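Local coordinates for protein pyridoxal kinase (Lactobacillus plantarum, PDB 3H74) that probably phosphorylates pyridoxal at the expense of ATP to give pyridoxal 5'-phosphate, as a member of the ribokinase-like superfamily, at residues Leu7-Leu12 / Leu37-Leu42; Leu24-Ala29 / Ala218-Gly223; Gln63-Trp68 / Gln90-Tyr95. All blocks are in the same frame, centred on the assembly; numbering follows the deposited sequence.

Contact 1: Leu7-Leu12 / Leu37-Leu42; sequences LVAEDL and LPTSLL
Five backbone hydrogen bonds zip L7-L12 to L37-L42 in parallel. L37 N gives its hydrogen to V8 O at 2.9 Å, and L37 O accepts from E10 N at a longer 3.2 Å. The next bond comes in at an unusual place: T39 N reaches E10 O from above the carbonyl plane, not on a lone pair (C=O...N 116°). Here the chain turns a corner at T39 and S40, and the pairing slips by one residue, a beta bulge; beyond it L12 N and L12 O bond to S40 O and L42 N.

Among the side chains, L7 CD1 reaches L37 CB at 4.0 Å, and A9 CB meets L37 CD2 on the face that A9 and L37 share. On the other face, with E10 and P38, L12 and L41 lie side by side, L12 CD2 being 3.8 Å from L41 CD1, while L12 CB rests on P38 CB. The CB of T39 points at segment 7-12. Its OG1 sits between the backbone N and the carbonyl carbon (chi1 51°), which leaves CG2 beside that N and 3.8 Å from A9 C. OG1 is hydrogen-bonded to Y82 O, tying the bulge to the segment that follows strand 77-80, the neighbour of strand 4-13 on its other side. D11 OD2 is hydrogen-bonded to S19 OG at the start of the intervening helix. Strand, helix 19-29 and strand thus form a parallel beta-alpha-beta unit of the central sheet of a ribokinase-like fold.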
loop_
_atom_site.group_PDB
_atom_site.type_symbol
_atom_site.label_atom_id
_atom_site.label_comp_id
_atom_site.label_asym_id
_atom_site.label_seq_id
_atom_site.Cartn_x
_atom_site.Cartn_y
_atom_site.Cartn_z
ATOM N N LEU A 7 -5.350 -5.126 10.809
ATOM C CA LEU A 7 -6.054 -3.895 10.525
ATOM C C LEU A 7 -5.648 -3.426 9.135
ATOM O O LEU A 7 -4.457 -3.347 8.823
ATOM C CB LEU A 7 -5.655 -2.833 11.551
ATOM C CG LEU A 7 -6.109 -1.394 11.301
ATOM C CD1 LEU A 7 -7.641 -1.281 11.264
ATOM C CD2 LEU A 7 -5.520 -0.462 12.346
ATOM N N VAL A 8 -6.635 -3.117 8.305
ATOM C CA VAL A 8 -6.376 -2.495 7.004
ATOM C C VAL A 8 -7.155 -1.198 6.964
ATOM O O VAL A 8 -8.395 -1.231 6.986
ATOM C CB VAL A 8 -6.781 -3.397 5.808
ATOM C CG1 VAL A 8 -6.415 -2.722 4.495
ATOM C CG2 VAL A 8 -6.113 -4.752 5.925
ATOM N N ALA A 9 -6.444 -0.071 6.924
ATOM C CA ALA A 9 -7.088 1.235 6.888
ATOM C C ALA A 9 -6.744 1.912 5.572
ATOM O O ALA A 9 -5.582 2.257 5.332
ATOM C CB ALA A 9 -6.651 2.089 8.065
ATOM N N GLU A 10 -7.755 2.057 4.714
ATOM C CA GLU A 10 -7.614 2.739 3.433
ATOM C C GLU A 10 -8.999 3.056 2.911
ATOM O O GLU A 10 -9.993 2.756 3.562
ATOM C CB GLU A 10 -6.780 1.919 2.434
ATOM C CG GLU A 10 -7.359 0.559 2.090
ATOM C CD GLU A 10 -6.312 -0.386 1.549
ATOM O OE1 GLU A 10 -5.142 -0.319 1.978
ATOM O OE2 GLU A 10 -6.658 -1.235 0.725
ATOM N N ASP A 11 -9.075 3.673 1.741
ATOM C CA ASP A 11 -10.376 4.070 1.214
ATOM C C ASP A 11 -11.202 2.865 0.792
ATOM O O ASP A 11 -10.652 1.825 0.411
ATOM C CB ASP A 11 -10.196 5.010 0.029
ATOM C CG ASP A 11 -9.337 4.396 -1.063
ATOM O OD1 ASP A 11 -8.132 4.236 -0.850
ATOM O OD2 ASP A 11 -9.876 4.034 -2.139
ATOM N N LEU A 12 -12.517 3.014 0.866
ATOM C CA LEU A 12 -13.449 2.061 0.284
ATOM C C LEU A 12 -14.290 2.802 -0.742
ATOM O O LEU A 12 -15.040 3.721 -0.394
ATOM C CB LEU A 12 -14.350 1.443 1.355
ATOM C CG LEU A 12 -15.462 0.533 0.829
ATOM C CD1 LEU A 12 -14.902 -0.668 0.077
ATOM C CD2 LEU A 12 -16.342 0.068 1.977
ATOM N N LEU A 37 -11.133 -1.012 7.770
ATOM C CA LEU A 37 -11.463 0.336 8.213
ATOM C C LEU A 37 -11.379 1.366 7.083
ATOM O O LEU A 37 -10.282 1.772 6.690
ATOM C CB LEU A 37 -10.524 0.745 9.345
ATOM C CG LEU A 37 -10.772 2.136 9.926
ATOM C CD1 LEU A 37 -12.152 2.214 10.543
ATOM C CD2 LEU A 37 -9.709 2.510 10.950
ATOM N N PRO A 38 -12.532 1.815 6.560
ATOM C CA PRO A 38 -12.474 2.881 5.562
ATOM C C PRO A 38 -11.932 4.186 6.140
ATOM O O PRO A 38 -12.376 4.624 7.203
ATOM C CB PRO A 38 -13.947 3.056 5.146
ATOM C CG PRO A 38 -14.603 1.732 5.498
ATOM C CD PRO A 38 -13.912 1.347 6.782
ATOM N N THR A 39 -10.991 4.798 5.431
ATOM C CA THR A 39 -10.512 6.134 5.774
ATOM C C THR A 39 -11.340 7.192 5.043
ATOM O O THR A 39 -11.336 8.365 5.425
ATOM C CB THR A 39 -9.036 6.292 5.404
ATOM O OG1 THR A 39 -8.882 5.885 4.046
ATOM C CG2 THR A 39 -8.146 5.422 6.277
ATOM N N SER A 40 -12.032 6.747 3.994
ATOM C CA SER A 40 -12.900 7.556 3.144
ATOM C C SER A 40 -13.873 6.552 2.533
ATOM O O SER A 40 -13.493 5.399 2.301
ATOM C CB SER A 40 -12.087 8.242 2.038
ATOM O OG SER A 40 -12.909 9.052 1.205
ATOM N N LEU A 41 -15.117 6.970 2.292
ATOM C CA LEU A 41 -16.122 6.094 1.701
ATOM C C LEU A 41 -16.682 6.792 0.463
ATOM O O LEU A 41 -17.193 7.917 0.560
ATOM C CB LEU A 41 -17.226 5.810 2.719
ATOM C CG LEU A 41 -18.368 4.909 2.261
ATOM C CD1 LEU A 41 -17.911 3.525 1.778
ATOM C CD2 LEU A 41 -19.381 4.780 3.391
ATOM N N LEU A 42 -16.584 6.141 -0.693
ATOM C CA LEU A 42 -16.906 6.772 -1.986
ATOM C C LEU A 42 -17.873 5.923 -2.774
ATOM O O LEU A 42 -17.819 4.688 -2.714
ATOM C CB LEU A 42 -15.652 6.958 -2.842
ATOM C CG LEU A 42 -14.448 7.690 -2.242
ATOM C CD1 LEU A 42 -13.512 6.742 -1.478
ATOM C CD2 LEU A 42 -13.658 8.357 -3.359
#

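Contact 2: Leu24-Ala29 / Ala218-Gly223; sequences LPVLTA and AAVIAG
Apolar contact joins L27 of helix 19-29 to the A219-G223 turn of helix 213-226. L27 spreads its two methyls over that turn: CD1 meets A219 CB at 4.2 Å, and CD2 sits 3.6 Å from G223 CA. With CG anti to the carbonyl carbon (chi1 -72°), the side chain swings its methyls onto the other helix although CB does not point there. G223 has no side chain, so the leucine methyl can lie directly on the backbone there. V26 adds a second apolar point one residue earlier, its CG1 being 4.1 Å from V220 CG2, with the two side chains crossing at about a right angle, and 4.3 Å from A219 CB. V26 also packs on L266 and I270 of helix 264-274, and V220 on A238 and W241 of helix 231-251.

The axes of the two segments are 19° from parallel and 9.5 Å apart at closest approach. In this ribokinase-like fold helices 19-29 and 213-226 are neighbours on one side of the central sheet, and L27 also touches M6 and V8 of strand 4-13, in the sheet they pack on.

Polar interactions do not bridge the two segments. L27 CD2 lies 3.5 Å from A219 O, a van der Waals contact with a carbonyl that already accepts from G223 N. G223 O hydrogen-bonds the hydroxyl of Y32 in strand 32-42.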
loop_
_atom_site.group_PDB
_atom_site.type_symbol
_atom_site.label_atom_id
_atom_site.label_comp_id
_atom_site.label_asym_id
_atom_site.label_seq_id
_atom_site.Cartn_x
_atom_site.Cartn_y
_atom_site.Cartn_z
ATOM N N LEU A 24 -9.656 -6.741 1.148
ATOM C CA LEU A 24 -10.472 -7.653 1.945
ATOM C C LEU A 24 -10.434 -9.091 1.428
ATOM O O LEU A 24 -10.109 -10.006 2.192
ATOM C CB LEU A 24 -11.916 -7.146 2.087
ATOM C CG LEU A 24 -12.322 -6.662 3.477
ATOM C CD1 LEU A 24 -13.660 -5.955 3.402
ATOM C CD2 LEU A 24 -12.371 -7.818 4.485
ATOM N N PRO A 25 -10.793 -9.316 0.151
ATOM C CA PRO A 25 -10.696 -10.679 -0.377
ATOM C C PRO A 25 -9.285 -11.275 -0.288
ATOM O O PRO A 25 -9.131 -12.428 0.118
ATOM C CB PRO A 25 -11.150 -10.523 -1.840
ATOM C CG PRO A 25 -12.060 -9.328 -1.807
ATOM C CD PRO A 25 -11.385 -8.400 -0.841
ATOM N N VAL A 26 -8.264 -10.502 -0.642
ATOM C CA VAL A 26 -6.905 -11.013 -0.654
ATOM C C VAL A 26 -6.448 -11.446 0.743
ATOM O O VAL A 26 -5.958 -12.562 0.934
ATOM C CB VAL A 26 -5.948 -9.970 -1.274
ATOM C CG1 VAL A 26 -4.485 -10.334 -1.025
ATOM C CG2 VAL A 26 -6.216 -9.833 -2.772
ATOM N N LEU A 27 -6.622 -10.575 1.729
ATOM C CA LEU A 27 -6.132 -10.870 3.065
ATOM C C LEU A 27 -6.992 -11.910 3.779
ATOM O O LEU A 27 -6.482 -12.718 4.546
ATOM C CB LEU A 27 -5.957 -9.581 3.867
ATOM C CG LEU A 27 -4.758 -8.755 3.366
ATOM C CD1 LEU A 27 -4.885 -7.303 3.801
ATOM C CD2 LEU A 27 -3.428 -9.352 3.817
ATOM N N THR A 28 -8.285 -11.923 3.497
ATOM C CA THR A 28 -9.142 -12.999 3.995
ATOM C C THR A 28 -8.653 -14.343 3.446
ATOM O O THR A 28 -8.509 -15.310 4.201
ATOM C CB THR A 28 -10.610 -12.747 3.627
ATOM O OG1 THR A 28 -11.039 -11.531 4.243
ATOM C CG2 THR A 28 -11.513 -13.878 4.114
ATOM N N ALA A 29 -8.359 -14.404 2.149
ATOM C CA ALA A 29 -7.870 -15.648 1.555
ATOM C C ALA A 29 -6.553 -16.078 2.180
ATOM O O ALA A 29 -6.269 -17.269 2.288
ATOM C CB ALA A 29 -7.730 -15.500 0.049
ATOM N N ALA A 218 0.469 -3.939 -2.078
ATOM C CA ALA A 218 0.639 -3.683 -0.658
ATOM C C ALA A 218 -0.043 -4.744 0.194
ATOM O O ALA A 218 0.515 -5.197 1.188
ATOM C CB ALA A 218 0.139 -2.312 -0.299
ATOM N N ALA A 219 -1.259 -5.141 -0.189
ATOM C CA ALA A 219 -1.977 -6.176 0.549
ATOM C C ALA A 219 -1.210 -7.497 0.528
ATOM O O ALA A 219 -1.095 -8.170 1.547
ATOM C CB ALA A 219 -3.399 -6.354 0.009
ATOM N N VAL A 220 -0.697 -7.870 -0.642
ATOM C CA VAL A 220 0.060 -9.117 -0.768
ATOM C C VAL A 220 1.341 -9.084 0.062
ATOM O O VAL A 220 1.654 -10.037 0.772
ATOM C CB VAL A 220 0.349 -9.460 -2.246
ATOM C CG1 VAL A 220 1.337 -10.591 -2.358
ATOM C CG2 VAL A 220 -0.949 -9.810 -2.963
ATOM N N ILE A 221 2.065 -7.976 -0.018
ATOM C CA ILE A 221 3.295 -7.836 0.760
ATOM C C ILE A 221 3.020 -7.916 2.265
ATOM O O ILE A 221 3.676 -8.682 2.988
ATOM C CB ILE A 221 4.041 -6.541 0.382
ATOM C CG1 ILE A 221 4.631 -6.666 -1.029
ATOM C CG2 ILE A 221 5.130 -6.193 1.413
ATOM C CD1 ILE A 221 5.222 -5.392 -1.597
ATOM N N ALA A 222 2.024 -7.165 2.737
ATOM C CA ALA A 222 1.668 -7.209 4.148
ATOM C C ALA A 222 1.245 -8.613 4.549
ATOM O O ALA A 222 1.646 -9.097 5.614
ATOM C CB ALA A 222 0.580 -6.210 4.464
ATOM N N GLY A 223 0.437 -9.267 3.711
ATOM C CA GLY A 223 -0.039 -10.611 4.006
ATOM C C GLY A 223 1.084 -11.623 4.112
ATOM O O GLY A 223 1.091 -12.475 5.007
#

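Contact 3: Gln63-Trp68 / Gln90-Tyr95; sequences QVFAHW and QQITTY
Y95 gives F65 two contacts at once, an offset ring stack and a CH-pi contact from its own CB. The two ring planes are only 11° apart, with centroids separated by 4.4 Å. F65 CD1 sits over the Y95 ring, 3.5 Å from Y95 CG, displaced toward the rim. In turn Y95 CB stands 3.8 Å from the centroid of F65, nearly on the ring normal, which makes the CH-pi contact beside the stack. The tyrosine CG is anti to the backbone N (chi1 -179°), a torsion that carries the ring away from that N and over F65.

W68 completes an aromatic cluster one helical turn after F65. Its six-membered ring is oblique to Y95, the planes making 57°, and the tyrosine OH lies at the indole edge, 3.5 Å from W68 CE3. At the edge of the F65 ring, I92 CG1 comes within 3.9 Å of F65 CZ. Q91 borders the same ring through its backbone, with Q91 O also 3.9 Å from F65 CE2. No hydrogen bond spans the two helices, so the interface rests on aromatic and apolar contact.

The axes of the two segments are nearly parallel and 10.8 Å apart. F65 and W68 both reach L37 of strand 32-42, F75 touches W68 and Y95 from a loop, and I92 packs on L131 of helix 122-131.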
loop_
_atom_site.group_PDB
_atom_site.type_symbol
_atom_site.label_atom_id
_atom_site.label_comp_id
_atom_site.label_asym_id
_atom_site.label_seq_id
_atom_site.Cartn_x
_atom_site.Cartn_y
_atom_site.Cartn_z
ATOM N N GLN A 63 -13.665 8.255 16.769
ATOM C CA GLN A 63 -14.651 7.489 17.523
ATOM C C GLN A 63 -14.424 5.988 17.418
ATOM O O GLN A 63 -14.625 5.248 18.376
ATOM C CB GLN A 63 -16.048 7.818 17.036
ATOM C CG GLN A 63 -16.407 9.290 17.080
ATOM C CD GLN A 63 -17.826 9.511 16.636
ATOM O OE1 GLN A 63 -18.759 8.916 17.179
ATOM N NE2 GLN A 63 -17.999 10.352 15.619
ATOM N N VAL A 64 -14.038 5.535 16.225
ATOM C CA VAL A 64 -13.677 4.130 16.020
ATOM C C VAL A 64 -12.515 3.747 16.934
ATOM O O VAL A 64 -12.603 2.775 17.673
ATOM C CB VAL A 64 -13.292 3.845 14.546
ATOM C CG1 VAL A 64 -12.814 2.409 14.377
ATOM C CG2 VAL A 64 -14.471 4.105 13.631
ATOM N N PHE A 65 -11.443 4.530 16.902
ATOM C CA PHE A 65 -10.278 4.221 17.713
ATOM C C PHE A 65 -10.602 4.275 19.203
ATOM O O PHE A 65 -10.137 3.430 19.969
ATOM C CB PHE A 65 -9.115 5.148 17.376
ATOM C CG PHE A 65 -8.598 4.998 15.962
ATOM C CD1 PHE A 65 -8.532 3.743 15.346
ATOM C CD2 PHE A 65 -8.167 6.111 15.256
ATOM C CE1 PHE A 65 -8.054 3.609 14.040
ATOM C CE2 PHE A 65 -7.683 5.978 13.951
ATOM C CZ PHE A 65 -7.639 4.720 13.348
ATOM N N ALA A 66 -11.421 5.249 19.608
ATOM C CA ALA A 66 -11.836 5.339 21.014
ATOM C C ALA A 66 -12.634 4.101 21.421
ATOM O O ALA A 66 -12.434 3.535 22.503
ATOM C CB ALA A 66 -12.652 6.588 21.235
ATOM N N HIS A 67 -13.541 3.666 20.546
ATOM C CA HIS A 67 -14.324 2.473 20.825
ATOM C C HIS A 67 -13.443 1.223 20.930
ATOM O O HIS A 67 -13.548 0.451 21.889
ATOM C CB HIS A 67 -15.425 2.271 19.786
ATOM C CG HIS A 67 -16.226 1.037 20.022
ATOM N ND1 HIS A 67 -16.754 0.271 18.999
ATOM C CD2 HIS A 67 -16.568 0.417 21.176
ATOM C CE1 HIS A 67 -17.398 -0.757 19.521
ATOM N NE2 HIS A 67 -17.298 -0.695 20.837
ATOM N N TRP A 68 -12.586 1.009 19.935
ATOM C CA TRP A 68 -11.701 -0.147 19.971
ATOM C C TRP A 68 -10.835 -0.157 21.234
ATOM O O TRP A 68 -10.609 -1.212 21.815
ATOM C CB TRP A 68 -10.819 -0.189 18.736
ATOM C CG TRP A 68 -11.550 -0.469 17.448
ATOM C CD1 TRP A 68 -12.848 -0.865 17.292
ATOM C CD2 TRP A 68 -10.987 -0.405 16.141
ATOM N NE1 TRP A 68 -13.133 -1.047 15.955
ATOM C CE2 TRP A 68 -12.000 -0.776 15.229
ATOM C CE3 TRP A 68 -9.719 -0.064 15.649
ATOM C CZ2 TRP A 68 -11.779 -0.810 13.846
ATOM C CZ3 TRP A 68 -9.499 -0.100 14.278
ATOM C CH2 TRP A 68 -10.527 -0.477 13.391
ATOM N N GLN A 90 -2.695 11.815 11.601
ATOM C CA GLN A 90 -2.323 12.009 13.003
ATOM C C GLN A 90 -3.067 11.057 13.933
ATOM O O GLN A 90 -2.469 10.455 14.817
ATOM C CB GLN A 90 -2.554 13.463 13.418
ATOM C CG GLN A 90 -1.646 14.442 12.694
ATOM C CD GLN A 90 -2.038 15.896 12.905
ATOM O OE1 GLN A 90 -3.151 16.201 13.327
ATOM N NE2 GLN A 90 -1.119 16.801 12.595
ATOM N N GLN A 91 -4.368 10.909 13.704
ATOM C CA GLN A 91 -5.191 9.992 14.492
ATOM C C GLN A 91 -4.700 8.557 14.374
ATOM O O GLN A 91 -4.561 7.847 15.369
ATOM C CB GLN A 91 -6.643 10.069 14.038
ATOM C CG GLN A 91 -7.347 11.366 14.431
ATOM C CD GLN A 91 -7.902 11.347 15.857
ATOM O OE1 GLN A 91 -8.037 10.287 16.479
ATOM N NE2 GLN A 91 -8.234 12.521 16.373
ATOM N N ILE A 92 -4.437 8.127 13.140
ATOM C CA ILE A 92 -3.921 6.779 12.894
ATOM C C ILE A 92 -2.556 6.573 13.564
ATOM O O ILE A 92 -2.326 5.553 14.209
ATOM C CB ILE A 92 -3.867 6.452 11.379
ATOM C CG1 ILE A 92 -5.285 6.405 10.805
ATOM C CG2 ILE A 92 -3.108 5.135 11.118
ATOM C CD1 ILE A 92 -5.340 6.419 9.285
ATOM N N THR A 93 -1.672 7.561 13.427
ATOM C CA THR A 93 -0.323 7.465 13.994
ATOM C C THR A 93 -0.366 7.158 15.498
ATOM O O THR A 93 0.297 6.238 15.974
ATOM C CB THR A 93 0.507 8.744 13.722
ATOM O OG1 THR A 93 0.620 8.955 12.309
ATOM C CG2 THR A 93 1.914 8.618 14.311
ATOM N N THR A 94 -1.179 7.905 16.238
ATOM C CA THR A 94 -1.220 7.703 17.689
ATOM C C THR A 94 -1.931 6.403 18.075
ATOM O O THR A 94 -1.527 5.736 19.035
ATOM C CB THR A 94 -1.846 8.878 18.444
ATOM O OG1 THR A 94 -3.238 8.941 18.139
ATOM C CG2 THR A 94 -1.162 10.198 18.080
ATOM N N TYR A 95 -2.957 6.020 17.312
ATOM C CA TYR A 95 -3.636 4.756 17.576
ATOM C C TYR A 95 -2.679 3.573 17.422
ATOM O O TYR A 95 -2.630 2.678 18.268
ATOM C CB TYR A 95 -4.892 4.558 16.711
ATOM C CG TYR A 95 -5.553 3.255 17.052
ATOM C CD1 TYR A 95 -6.229 3.104 18.263
ATOM C CD2 TYR A 95 -5.447 2.144 16.210
ATOM C CE1 TYR A 95 -6.814 1.909 18.608
ATOM C CE2 TYR A 95 -6.033 0.939 16.552
ATOM C CZ TYR A 95 -6.706 0.826 17.755
ATOM O OH TYR A 95 -7.273 -0.370 18.096
#

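How the contacts relate
From the N terminus, strand 4-13 leads into helix 19-29 and then strand 32-42, where contact 1 closes the first loop. Contact 2 crosses it: helix 19-29, inside that loop, finds its partner only at 218-223. Contact 3 begins further on, beyond contact 1, and its short loop from 63-68 to 90-95 falls wholly within the long span bridged by contact 2. Contact 1 touches both others, whereas contacts 2 and 3 stay about 12 Å apart at their nearest atoms. Helices 19-29 and 213-226 lie against the sheet face with V8, and helix 61-70, joined to 86-98 by contact 3, against the face with L7 and L37.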